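PDB 6YQ4: tannase from Fusobacterium nucleatum subsp. nucleatum ATCC 25586, which probably hydrolyses gallotannins as an alpha/beta-hydrolase-type esterase, helping the bacterium detoxify these plant polyphenols, and carries a bound magnesium ion. Local coordinates for residues R30-I35 / E56-L61; N244-T249 / D444-L449; E365-L368 / S374-K377; I417-M420 / M424-I427. All blocks are in the same frame, centred on the assembly; numbering follows the deposited sequence.

Contact 1 of 4, residues R30-I35 / E56-L61; sequences RAYENI and EYFNNL
Tyr32 OH is hydrogen-bonded to Pro12 O and also touches the far rim of the Phe58 ring. From Tyr32 OH to Phe58 CZ the distance is 3.1 Å. Phe58 CZ lies near the plane of the tyrosine ring, at its edge. The two side chains come from opposite directions. Arg30 approaches Phe58 differently, over a face. Its guanidinium lies flat on the ring, with the planes 1° apart and the centres 3.9 Å apart. This is a stack and a cation-pi contact. Arg30 CZ stands 3.4 Å from Phe58 CG, and NH2 reaches over CD1. The aliphatic part joins in. Arg30 CD makes a CH-pi contact 3.5 Å from the centroid of the Phe58 ring, shifted toward the rim. The extended run from CG to NE carries the flat group along the ring. Arg30 NE also forms a salt bridge with Glu55, which would help fix the rotation of the guanidinium. In the 56-61 segment, Glu56 O accepts backbone bonds from Asn59 N and Leu61 N. They close the turn that contains Phe58. The side chain of Tyr32 is about 7 Å from that of Met153, a magnesium ligand. Strand 26-36 runs between strands 16-21 and 48-54 at one side of the mixed sheet. The Phe58 side chain rests on Ile53 of strand 48-54, so the turn after that strand folds back on its neighbour.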
loop_
_atom_site.group_PDB
_atom_site.type_symbol
_atom_site.label_atom_id
_atom_site.label_comp_id
_atom_site.label_asym_id
_atom_site.label_seq_id
_atom_site.Cartn_x
_atom_site.Cartn_y
_atom_site.Cartn_z
ATOM N N ARG A 30 17.123 12.563 -18.812
ATOM C CA ARG A 30 17.434 13.835 -18.173
ATOM C C ARG A 30 16.847 13.834 -16.768
ATOM O O ARG A 30 15.636 13.656 -16.597
ATOM C CB ARG A 30 16.873 15.002 -18.975
ATOM C CG ARG A 30 17.661 15.312 -20.194
ATOM C CD ARG A 30 17.120 16.544 -20.914
ATOM N NE ARG A 30 17.655 16.565 -22.266
ATOM C CZ ARG A 30 17.703 17.639 -23.037
ATOM N NH1 ARG A 30 18.232 17.544 -24.251
ATOM N NH2 ARG A 30 17.224 18.798 -22.589
ATOM N N ALA A 31 17.697 14.068 -15.778
ATOM C CA ALA A 31 17.318 13.988 -14.376
ATOM C C ALA A 31 17.089 15.385 -13.821
ATOM O O ALA A 31 17.967 16.247 -13.932
ATOM C CB ALA A 31 18.400 13.272 -13.562
ATOM N N TYR A 32 15.911 15.599 -13.224
ATOM C CA TYR A 32 15.569 16.825 -12.497
ATOM C C TYR A 32 15.425 16.454 -11.018
ATOM O O TYR A 32 14.356 16.071 -10.554
ATOM C CB TYR A 32 14.305 17.438 -13.048
ATOM C CG TYR A 32 14.344 17.653 -14.541
ATOM C CD1 TYR A 32 14.565 18.928 -15.074
ATOM C CD2 TYR A 32 14.155 16.588 -15.428
ATOM C CE1 TYR A 32 14.592 19.137 -16.455
ATOM C CE2 TYR A 32 14.201 16.792 -16.815
ATOM C CZ TYR A 32 14.410 18.066 -17.314
ATOM O OH TYR A 32 14.444 18.264 -18.681
ATOM N N GLU A 33 16.511 16.572 -10.271
ATOM C CA GLU A 33 16.582 15.920 -8.977
ATOM C C GLU A 33 16.219 16.867 -7.841
ATOM O O GLU A 33 16.557 18.055 -7.867
ATOM C CB GLU A 33 17.968 15.317 -8.765
ATOM C CG GLU A 33 18.140 14.002 -9.509
ATOM C CD GLU A 33 19.545 13.799 -10.054
ATOM O OE1 GLU A 33 20.246 14.806 -10.330
ATOM O OE2 GLU A 33 19.936 12.621 -10.224
ATOM N N ASN A 34 15.488 16.318 -6.872
ATOM C CA ASN A 34 15.166 16.927 -5.579
ATOM C C ASN A 34 14.542 18.313 -5.724
ATOM O O ASN A 34 15.007 19.302 -5.170
ATOM C CB ASN A 34 16.396 16.933 -4.669
ATOM C CG ASN A 34 17.048 15.557 -4.591
ATOM O OD1 ASN A 34 18.066 15.293 -5.240
ATOM N ND2 ASN A 34 16.409 14.643 -3.850
ATOM N N ILE A 35 13.434 18.331 -6.452
ATOM C CA ILE A 35 12.571 19.498 -6.591
ATOM C C ILE A 35 11.658 19.597 -5.371
ATOM O O ILE A 35 10.910 18.663 -5.066
ATOM C CB ILE A 35 11.738 19.392 -7.872
ATOM C CG1 ILE A 35 12.634 19.496 -9.109
ATOM C CG2 ILE A 35 10.615 20.420 -7.845
ATOM C CD1 ILE A 35 12.223 18.594 -10.227
ATOM N N GLU A 56 14.876 10.868 -25.589
ATOM C CA GLU A 56 14.134 10.945 -26.847
ATOM C C GLU A 56 13.156 12.112 -26.869
ATOM O O GLU A 56 12.916 12.700 -27.928
ATOM C CB GLU A 56 13.366 9.637 -27.085
ATOM C CG GLU A 56 14.220 8.467 -27.554
ATOM C CD GLU A 56 14.995 7.781 -26.428
ATOM O OE1 GLU A 56 15.662 6.767 -26.724
ATOM O OE2 GLU A 56 14.938 8.244 -25.263
ATOM N N TYR A 57 12.576 12.454 -25.718
ATOM C CA TYR A 57 11.507 13.442 -25.625
ATOM C C TYR A 57 12.009 14.878 -25.715
ATOM O O TYR A 57 11.197 15.814 -25.628
ATOM C CB TYR A 57 10.732 13.217 -24.330
ATOM C CG TYR A 57 10.000 11.884 -24.312
ATOM C CD1 TYR A 57 9.858 11.129 -25.474
ATOM C CD2 TYR A 57 9.451 11.387 -23.142
ATOM C CE1 TYR A 57 9.202 9.915 -25.461
ATOM C CE2 TYR A 57 8.782 10.179 -23.122
ATOM C CZ TYR A 57 8.663 9.447 -24.282
ATOM O OH TYR A 57 7.999 8.244 -24.250
ATOM N N PHE A 58 13.323 15.064 -25.889
ATOM C CA PHE A 58 13.929 16.355 -26.179
ATOM C C PHE A 58 14.505 16.420 -27.588
ATOM O O PHE A 58 15.086 17.438 -27.967
ATOM C CB PHE A 58 15.010 16.667 -25.138
ATOM C CG PHE A 58 14.491 16.657 -23.736
ATOM C CD1 PHE A 58 13.977 17.812 -23.165
ATOM C CD2 PHE A 58 14.480 15.480 -22.994
ATOM C CE1 PHE A 58 13.473 17.797 -21.877
ATOM C CE2 PHE A 58 13.981 15.458 -21.701
ATOM C CZ PHE A 58 13.486 16.623 -21.142
ATOM N N ASN A 59 14.350 15.357 -28.371
ATOM C CA ASN A 59 14.829 15.308 -29.744
ATOM C C ASN A 59 13.713 14.922 -30.709
ATOM O O ASN A 59 14.002 14.457 -31.816
ATOM C CB ASN A 59 15.997 14.324 -29.878
ATOM C CG ASN A 59 17.081 14.539 -28.831
ATOM O OD1 ASN A 59 16.812 14.547 -27.630
ATOM N ND2 ASN A 59 18.321 14.688 -29.285
ATOM N N ASN A 60 12.446 15.075 -30.301
ATOM C CA ASN A 60 11.292 14.838 -31.179
ATOM C C ASN A 60 11.207 13.386 -31.640
ATOM O O ASN A 60 10.823 13.094 -32.778
ATOM C CB ASN A 60 11.305 15.784 -32.374
ATOM C CG ASN A 60 10.625 17.085 -32.063
ATOM O OD1 ASN A 60 9.419 17.225 -32.261
ATOM N ND2 ASN A 60 11.387 18.045 -31.543
ATOM N N LEU A 61 11.544 12.477 -30.737
ATOM C CA LEU A 61 11.580 11.051 -30.998
ATOM C C LEU A 61 10.517 10.359 -30.156
ATOM O O LEU A 61 10.004 10.911 -29.176
ATOM C CB LEU A 61 12.968 10.482 -30.679
ATOM C CG LEU A 61 14.033 10.545 -31.779
ATOM C CD1 LEU A 61 15.415 10.179 -31.230
ATOM C CD2 LEU A 61 13.644 9.604 -32.908
#

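Contact 2 of 4, residues N244-T249 / D444-L449; sequences NDRSLT and DKDTSL
Arg246 spans the gap to Asp446 with its side chain, while the nearest CA atoms of the two loops stay far apart. From CB the chain bends at CG (chi2 -43°) and then carries NE and the guanidinium across. The side chain also packs on Phe234 and His476. NE is hydrogen-bonded to Tyr243 O, which helps hold the group in place. At the tip both terminal nitrogens face the Asp446 carboxylate in a salt bridge. NH2 meets OD2 at the guanidinium edge. The modelled 2.5 Å from Arg246 NH2 to Asp446 OD2 is very short, and its exact length is doubtful. The bond from Arg246 NH1 to Asp446 OD1 is weak, at 3.2 Å. The two planes are turned 48° apart, so the pairing is not flat. Asp446 OD2 is also hydrogen-bonded to a glycerol, probably from the crystallisation liquor. An Asx turn positions Asp446: its N donates to Asp444 OD1 over 2.9 Å. Asp444 OD2 is hydrogen-bonded to His476 ND1, consistent with a Ser-His-Asp triad with Ser166. The contact ties the turn after helix 240-244 to the loop that leads from strand 435-439 into helix 450-461.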
loop_
_atom_site.group_PDB
_atom_site.type_symbol
_atom_site.label_atom_id
_atom_site.label_comp_id
_atom_site.label_asym_id
_atom_site.label_seq_id
_atom_site.Cartn_x
_atom_site.Cartn_y
_atom_site.Cartn_z
ATOM N N ASN A 244 9.797 -3.438 3.488
ATOM C CA ASN A 244 9.354 -3.737 2.131
ATOM C C ASN A 244 10.232 -4.751 1.408
ATOM O O ASN A 244 9.738 -5.469 0.536
ATOM C CB ASN A 244 9.314 -2.445 1.310
ATOM C CG ASN A 244 8.148 -1.548 1.692
ATOM O OD1 ASN A 244 7.373 -1.855 2.602
ATOM N ND2 ASN A 244 8.025 -0.431 1.011
ATOM N N ASP A 245 11.516 -4.831 1.738
ATOM C CA ASP A 245 12.441 -5.753 1.081
ATOM C C ASP A 245 12.748 -6.915 2.027
ATOM O O ASP A 245 13.724 -6.874 2.783
ATOM C CB ASP A 245 13.711 -5.037 0.679
ATOM C CG ASP A 245 14.617 -5.901 -0.169
ATOM O OD1 ASP A 245 15.461 -5.332 -0.905
ATOM O OD2 ASP A 245 14.467 -7.145 -0.104
ATOM N N ARG A 246 11.906 -7.966 1.972
ATOM C CA ARG A 246 12.064 -9.166 2.800
ATOM C C ARG A 246 13.275 -10.047 2.382
ATOM O O ARG A 246 13.410 -11.160 2.912
ATOM C CB ARG A 246 10.783 -10.006 2.781
ATOM C CG ARG A 246 9.627 -9.367 3.512
ATOM C CD ARG A 246 10.102 -8.762 4.847
ATOM N NE ARG A 246 9.106 -7.850 5.398
ATOM C CZ ARG A 246 8.021 -8.225 6.067
ATOM N NH1 ARG A 246 7.767 -9.514 6.297
ATOM N NH2 ARG A 246 7.185 -7.302 6.510
ATOM N N SER A 247 14.159 -9.628 1.478
ATOM C CA SER A 247 15.366 -10.387 1.189
ATOM C C SER A 247 16.560 -9.940 2.030
ATOM O O SER A 247 17.669 -10.456 1.833
ATOM C CB SER A 247 15.715 -10.285 -0.302
ATOM O OG SER A 247 16.413 -9.085 -0.599
ATOM N N LEU A 248 16.366 -9.003 2.960
ATOM C CA LEU A 248 17.449 -8.527 3.810
ATOM C C LEU A 248 17.504 -9.356 5.093
ATOM O O LEU A 248 16.476 -9.825 5.591
ATOM C CB LEU A 248 17.277 -7.036 4.124
ATOM C CG LEU A 248 17.316 -6.070 2.924
ATOM C CD1 LEU A 248 16.688 -4.729 3.286
ATOM C CD2 LEU A 248 18.733 -5.875 2.373
ATOM N N THR A 249 18.721 -9.563 5.604
ATOM C CA THR A 249 18.921 -10.397 6.788
ATOM C C THR A 249 18.430 -9.681 8.038
ATOM O O THR A 249 18.943 -8.611 8.388
ATOM C CB THR A 249 20.397 -10.754 6.941
ATOM O OG1 THR A 249 20.721 -11.841 6.070
ATOM C CG2 THR A 249 20.706 -11.152 8.383
ATOM N N ASP A 444 1.633 -14.312 2.228
ATOM C CA ASP A 444 1.837 -13.022 2.884
ATOM C C ASP A 444 0.969 -12.948 4.135
ATOM O O ASP A 444 -0.265 -12.891 4.052
ATOM C CB ASP A 444 1.498 -11.889 1.918
ATOM C CG ASP A 444 1.875 -10.510 2.451
ATOM O OD1 ASP A 444 1.937 -10.305 3.686
ATOM O OD2 ASP A 444 2.125 -9.624 1.606
ATOM N N LYS A 445 1.608 -12.912 5.302
ATOM C CA LYS A 445 0.869 -12.846 6.552
ATOM C C LYS A 445 1.132 -11.546 7.295
ATOM O O LYS A 445 0.851 -11.460 8.489
ATOM C CB LYS A 445 1.195 -14.047 7.426
ATOM C CG LYS A 445 0.846 -15.368 6.753
ATOM C CD LYS A 445 1.178 -16.548 7.679
ATOM C CE LYS A 445 0.823 -17.868 7.030
ATOM N NZ LYS A 445 1.614 -18.968 7.648
ATOM N N ASP A 446 1.618 -10.514 6.594
ATOM C CA ASP A 446 1.750 -9.210 7.234
ATOM C C ASP A 446 0.397 -8.577 7.461
ATOM O O ASP A 446 0.238 -7.773 8.387
ATOM C CB ASP A 446 2.638 -8.288 6.407
ATOM C CG ASP A 446 4.136 -8.561 6.641
ATOM O OD1 ASP A 446 4.618 -9.685 6.346
ATOM O OD2 ASP A 446 4.827 -7.646 7.125
ATOM N N THR A 447 -0.577 -8.924 6.623
ATOM C CA THR A 447 -1.967 -8.574 6.850
ATOM C C THR A 447 -2.827 -9.705 6.312
ATOM O O THR A 447 -2.361 -10.564 5.563
ATOM C CB THR A 447 -2.357 -7.240 6.197
ATOM O OG1 THR A 447 -3.665 -6.874 6.636
ATOM C CG2 THR A 447 -2.349 -7.332 4.679
ATOM N N SER A 448 -4.074 -9.719 6.746
ATOM C CA SER A 448 -5.031 -10.700 6.269
ATOM C C SER A 448 -5.305 -10.519 4.777
ATOM O O SER A 448 -5.490 -9.399 4.304
ATOM C CB SER A 448 -6.323 -10.547 7.061
ATOM O OG SER A 448 -7.179 -11.633 6.825
ATOM N N LEU A 449 -5.334 -11.627 4.025
ATOM C CA LEU A 449 -5.784 -11.549 2.632
ATOM C C LEU A 449 -7.213 -11.002 2.520
ATOM O O LEU A 449 -7.607 -10.502 1.461
ATOM C CB LEU A 449 -5.703 -12.932 1.977
ATOM C CG LEU A 449 -6.181 -13.089 0.532
ATOM C CD1 LEU A 449 -5.233 -12.385 -0.428
ATOM C CD2 LEU A 449 -6.291 -14.546 0.170
#

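Contact 3 of 4, residues E365-L368 / S374-K377; sequences ENNL and SDSK
Asn366 holds Lys377 through two of its own atoms. Its backbone O accepts from Lys377 N over 3.1 Å, with the donor standing above the carbonyl plane by 37°. Its side chain returns the bond. Asn366 ND2 donates to Lys377 O over 2.9 Å, tilted somewhat from the carbonyl plane. Ser376, one residue earlier, packs against the same backbone oxygen of Asn366. Its CA sits 3.2 Å from Asn366 O in a CA-H...O contact, and its CB packs near the Asn366 CB. Asn367 follows. Its CG points opposite the backbone N (chi1 -168°), which brings the amide beside Asp375. The amide and carboxylate planes are 80° apart, nearly perpendicular. Asn367 ND2 lies 3.2 Å from Asp375 OD2. A further CA-H...O contact joins Asn367 CA to Asp375 O at 3.4 Å. The polar groups have partners outside the two segments as well: Asn366 ND2 also bonds Asp357 OD1, Ser376 OG bonds Ala361 O, and Asn367 OD1 accepts a hydrogen bond from Arg119 NH1. Arg236 and Lys131 both form salt bridges with Asp375, and Lys131 also reaches Asn367 O. The arrangement is a short helix whose last turn is paired with the chain coming back beside it. It belongs to the long insertion between strands 202-206 and 435-439, where alpha/beta hydrolases commonly carry a lid or cap, and it is probably part of one here.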
loop_
_atom_site.group_PDB
_atom_site.type_symbol
_atom_site.label_atom_id
_atom_site.label_comp_id
_atom_site.label_asym_id
_atom_site.label_seq_id
_atom_site.Cartn_x
_atom_site.Cartn_y
_atom_site.Cartn_z
ATOM N N GLU A 365 1.764 1.062 13.332
ATOM C CA GLU A 365 0.504 1.740 13.005
ATOM C C GLU A 365 0.015 2.586 14.181
ATOM O O GLU A 365 -0.505 3.686 13.983
ATOM C CB GLU A 365 -0.568 0.722 12.604
ATOM C CG GLU A 365 -0.404 0.112 11.211
ATOM C CD GLU A 365 0.755 -0.877 11.116
ATOM O OE1 GLU A 365 1.461 -0.855 10.080
ATOM O OE2 GLU A 365 0.960 -1.673 12.069
ATOM N N ASN A 366 0.125 2.066 15.405
ATOM C CA ASN A 366 0.025 2.909 16.603
ATOM C C ASN A 366 0.865 4.173 16.463
ATOM O O ASN A 366 0.412 5.278 16.772
ATOM C CB ASN A 366 0.517 2.144 17.822
ATOM C CG ASN A 366 -0.433 1.083 18.281
ATOM O OD1 ASN A 366 -0.009 -0.047 18.550
ATOM N ND2 ASN A 366 -1.714 1.439 18.440
ATOM N N ASN A 367 2.123 4.009 16.025
ATOM C CA ASN A 367 3.033 5.134 15.871
ATOM C C ASN A 367 2.585 6.085 14.765
ATOM O O ASN A 367 2.834 7.291 14.873
ATOM C CB ASN A 367 4.441 4.610 15.598
ATOM C CG ASN A 367 5.481 5.679 15.704
ATOM O OD1 ASN A 367 5.851 6.282 14.713
ATOM N ND2 ASN A 367 5.933 5.950 16.918
ATOM N N LEU A 368 1.925 5.573 13.702
ATOM C CA LEU A 368 1.409 6.450 12.641
ATOM C C LEU A 368 0.337 7.402 13.165
ATOM O O LEU A 368 0.257 8.547 12.704
ATOM C CB LEU A 368 0.849 5.624 11.463
ATOM C CG LEU A 368 -0.118 6.259 10.426
ATOM C CD1 LEU A 368 0.602 7.291 9.578
ATOM C CD2 LEU A 368 -0.839 5.197 9.505
ATOM N N SER A 374 2.296 13.443 20.639
ATOM C CA SER A 374 2.052 12.097 21.131
ATOM C C SER A 374 2.702 11.158 20.142
ATOM O O SER A 374 2.477 11.298 18.942
ATOM C CB SER A 374 0.545 11.793 21.238
ATOM O OG SER A 374 -0.035 12.357 22.402
ATOM N N ASP A 375 3.504 10.212 20.633
ATOM C CA ASP A 375 4.234 9.348 19.714
ATOM C C ASP A 375 3.364 8.211 19.161
ATOM O O ASP A 375 3.604 7.757 18.036
ATOM C CB ASP A 375 5.476 8.783 20.403
ATOM C CG ASP A 375 6.448 8.158 19.425
ATOM O OD1 ASP A 375 6.690 8.775 18.376
ATOM O OD2 ASP A 375 6.946 7.045 19.693
ATOM N N SER A 376 2.372 7.733 19.920
ATOM C CA SER A 376 1.459 6.716 19.407
ATOM C C SER A 376 0.089 6.916 20.030
ATOM O O SER A 376 -0.063 7.621 21.028
ATOM C CB SER A 376 1.912 5.289 19.711
ATOM O OG SER A 376 2.115 5.116 21.108
ATOM N N LYS A 377 -0.913 6.288 19.408
ATOM C CA LYS A 377 -2.285 6.321 19.893
ATOM C C LYS A 377 -2.967 5.027 19.478
ATOM O O LYS A 377 -2.437 4.248 18.677
ATOM C CB LYS A 377 -3.080 7.519 19.355
ATOM C CG LYS A 377 -2.532 8.895 19.708
ATOM C CD LYS A 377 -3.612 9.951 19.672
ATOM C CE LYS A 377 -3.056 11.362 19.521
ATOM N NZ LYS A 377 -4.133 12.397 19.446
#

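Contact 4 of 4, residues I417-M420 / M424-I427; sequences IIKM and MYYI
Helix 415-420 is followed closely by a 3-10 turn, and the contact is made where Lys419 and Met420 meet Tyr425 and Tyr426. Lys419 crosses both tyrosines at a slant. With chi1 at -179°, its CG swings away from the backbone N and over toward Tyr425, and the chain runs extended beyond it. The near end meets Tyr425, with Lys419 CG 3.7 Å from Tyr425 CD2, approaching the ring obliquely. The far end meets Tyr426, where Lys419 CE is 3.5 Å from Tyr426 OH. The Tyr426 ring turns its edge to the helix backbone. Lys419 O is 3.3 Å from Tyr426 CE2, near the ring plane. The phenol oxygen reaches past it to the next residue. From Met420 CA to Tyr426 OH is 3.3 Å, and Met420 CG is 3.4 Å from Tyr426 OH. The rest of the methionine leads away from the tyrosine. The contact lies in the last part of the chain before strand 435-439, the strand of the alpha/beta-hydrolase sheet that precedes the loop holding Asp444. No hydrogen bond links the two segments, and the polar ends of the tyrosines look outward for partners. Tyr426 OH bonds to OD2 of Asp183, which lies outside both segments, and Lys419 NZ approaches that same oxygen only at long range, as a weak ion pair. Tyr425 OH bonds to Glu213 of helix 212-223.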
loop_
_atom_site.group_PDB
_atom_site.type_symbol
_atom_site.label_atom_id
_atom_site.label_comp_id
_atom_site.label_asym_id
_atom_site.label_seq_id
_atom_site.Cartn_x
_atom_site.Cartn_y
_atom_site.Cartn_z
ATOM N N ILE A 417 -8.933 11.694 11.246
ATOM C CA ILE A 417 -7.628 11.285 10.748
ATOM C C ILE A 417 -7.587 9.785 10.493
ATOM O O ILE A 417 -6.955 9.326 9.537
ATOM C CB ILE A 417 -6.540 11.741 11.745
ATOM C CG1 ILE A 417 -6.521 13.276 11.799
ATOM C CG2 ILE A 417 -5.188 11.207 11.338
ATOM C CD1 ILE A 417 -5.425 13.865 12.644
ATOM N N ILE A 418 -8.256 8.996 11.327
ATOM C CA ILE A 418 -8.441 7.591 10.980
ATOM C C ILE A 418 -9.122 7.479 9.620
ATOM O O ILE A 418 -8.711 6.678 8.766
ATOM C CB ILE A 418 -9.232 6.864 12.083
ATOM C CG1 ILE A 418 -8.500 7.003 13.424
ATOM C CG2 ILE A 418 -9.427 5.409 11.729
ATOM C CD1 ILE A 418 -9.162 6.276 14.582
ATOM N N LYS A 419 -10.143 8.312 9.384
ATOM C CA LYS A 419 -10.852 8.297 8.106
ATOM C C LYS A 419 -9.916 8.616 6.947
ATOM O O LYS A 419 -9.866 7.881 5.947
ATOM C CB LYS A 419 -12.004 9.292 8.126
ATOM C CG LYS A 419 -12.759 9.280 6.817
ATOM C CD LYS A 419 -13.673 10.508 6.632
ATOM C CE LYS A 419 -14.026 10.670 5.144
ATOM N NZ LYS A 419 -15.114 11.626 4.919
ATOM N N MET A 420 -9.155 9.708 7.071
ATOM C CA MET A 420 -8.305 10.171 5.977
ATOM C C MET A 420 -7.234 9.172 5.569
ATOM O O MET A 420 -6.618 9.367 4.508
ATOM C CB MET A 420 -7.627 11.482 6.344
ATOM C CG MET A 420 -8.504 12.703 6.124
ATOM S SD MET A 420 -7.593 14.212 6.528
ATOM C CE MET A 420 -8.056 14.346 8.232
ATOM N N MET A 424 -11.399 2.958 2.173
ATOM C CA MET A 424 -12.777 2.458 2.243
ATOM C C MET A 424 -13.804 3.582 2.343
ATOM O O MET A 424 -14.872 3.503 1.727
ATOM C CB MET A 424 -12.935 1.504 3.418
ATOM C CG MET A 424 -12.111 0.243 3.279
ATOM S SD MET A 424 -12.500 -0.690 1.786
ATOM C CE MET A 424 -14.116 -1.267 2.249
ATOM N N TYR A 425 -13.519 4.633 3.109
ATOM C CA TYR A 425 -14.522 5.683 3.260
ATOM C C TYR A 425 -14.605 6.607 2.053
ATOM O O TYR A 425 -15.410 7.539 2.066
ATOM C CB TYR A 425 -14.254 6.525 4.514
ATOM C CG TYR A 425 -14.096 5.724 5.772
ATOM C CD1 TYR A 425 -15.187 5.108 6.369
ATOM C CD2 TYR A 425 -12.846 5.572 6.361
ATOM C CE1 TYR A 425 -15.041 4.363 7.536
ATOM C CE2 TYR A 425 -12.683 4.826 7.512
ATOM C CZ TYR A 425 -13.784 4.225 8.094
ATOM O OH TYR A 425 -13.614 3.489 9.239
ATOM N N TYR A 426 -13.797 6.391 1.022
ATOM C CA TYR A 426 -13.768 7.302 -0.112
ATOM C C TYR A 426 -14.169 6.657 -1.434
ATOM O O TYR A 426 -14.419 7.379 -2.399
ATOM C CB TYR A 426 -12.364 7.927 -0.263
ATOM C CG TYR A 426 -11.942 8.833 0.889
ATOM C CD1 TYR A 426 -12.289 10.184 0.915
ATOM C CD2 TYR A 426 -11.200 8.331 1.951
ATOM C CE1 TYR A 426 -11.903 11.009 1.957
ATOM C CE2 TYR A 426 -10.818 9.146 3.001
ATOM C CZ TYR A 426 -11.172 10.474 3.005
ATOM O OH TYR A 426 -10.761 11.252 4.057
ATOM N N ILE A 427 -14.233 5.342 -1.508
ATOM C CA ILE A 427 -14.488 4.659 -2.765
ATOM C C ILE A 427 -15.984 4.652 -3.024
ATOM O O ILE A 427 -16.760 4.173 -2.195
ATOM C CB ILE A 427 -13.933 3.230 -2.724
ATOM C CG1 ILE A 427 -12.403 3.247 -2.642
ATOM C CG2 ILE A 427 -14.400 2.452 -3.950
ATOM C CD1 ILE A 427 -11.806 1.930 -2.254
#

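Overall arrangement
Contact 1 comes first along the chain and stands apart. It joins strand 26-36 to the turn after strand 48-54, with its centre 35 Å or more from those of the other three. Contact 2 brings together parts of the chain 195 residues apart. Contacts 3 and 4 lie in sequence within the span that contact 2 closes. Their centres are 18 Å apart and their nearest atoms about 6 Å. Contact 3 comes within about 7 Å of contact 2, nearest atoms. Contact 4 lies across the chain's centre from contact 2. Contacts 3 and 4 both lie in the insertion before strand 435-439, while contact 2 sits beside the probable active site.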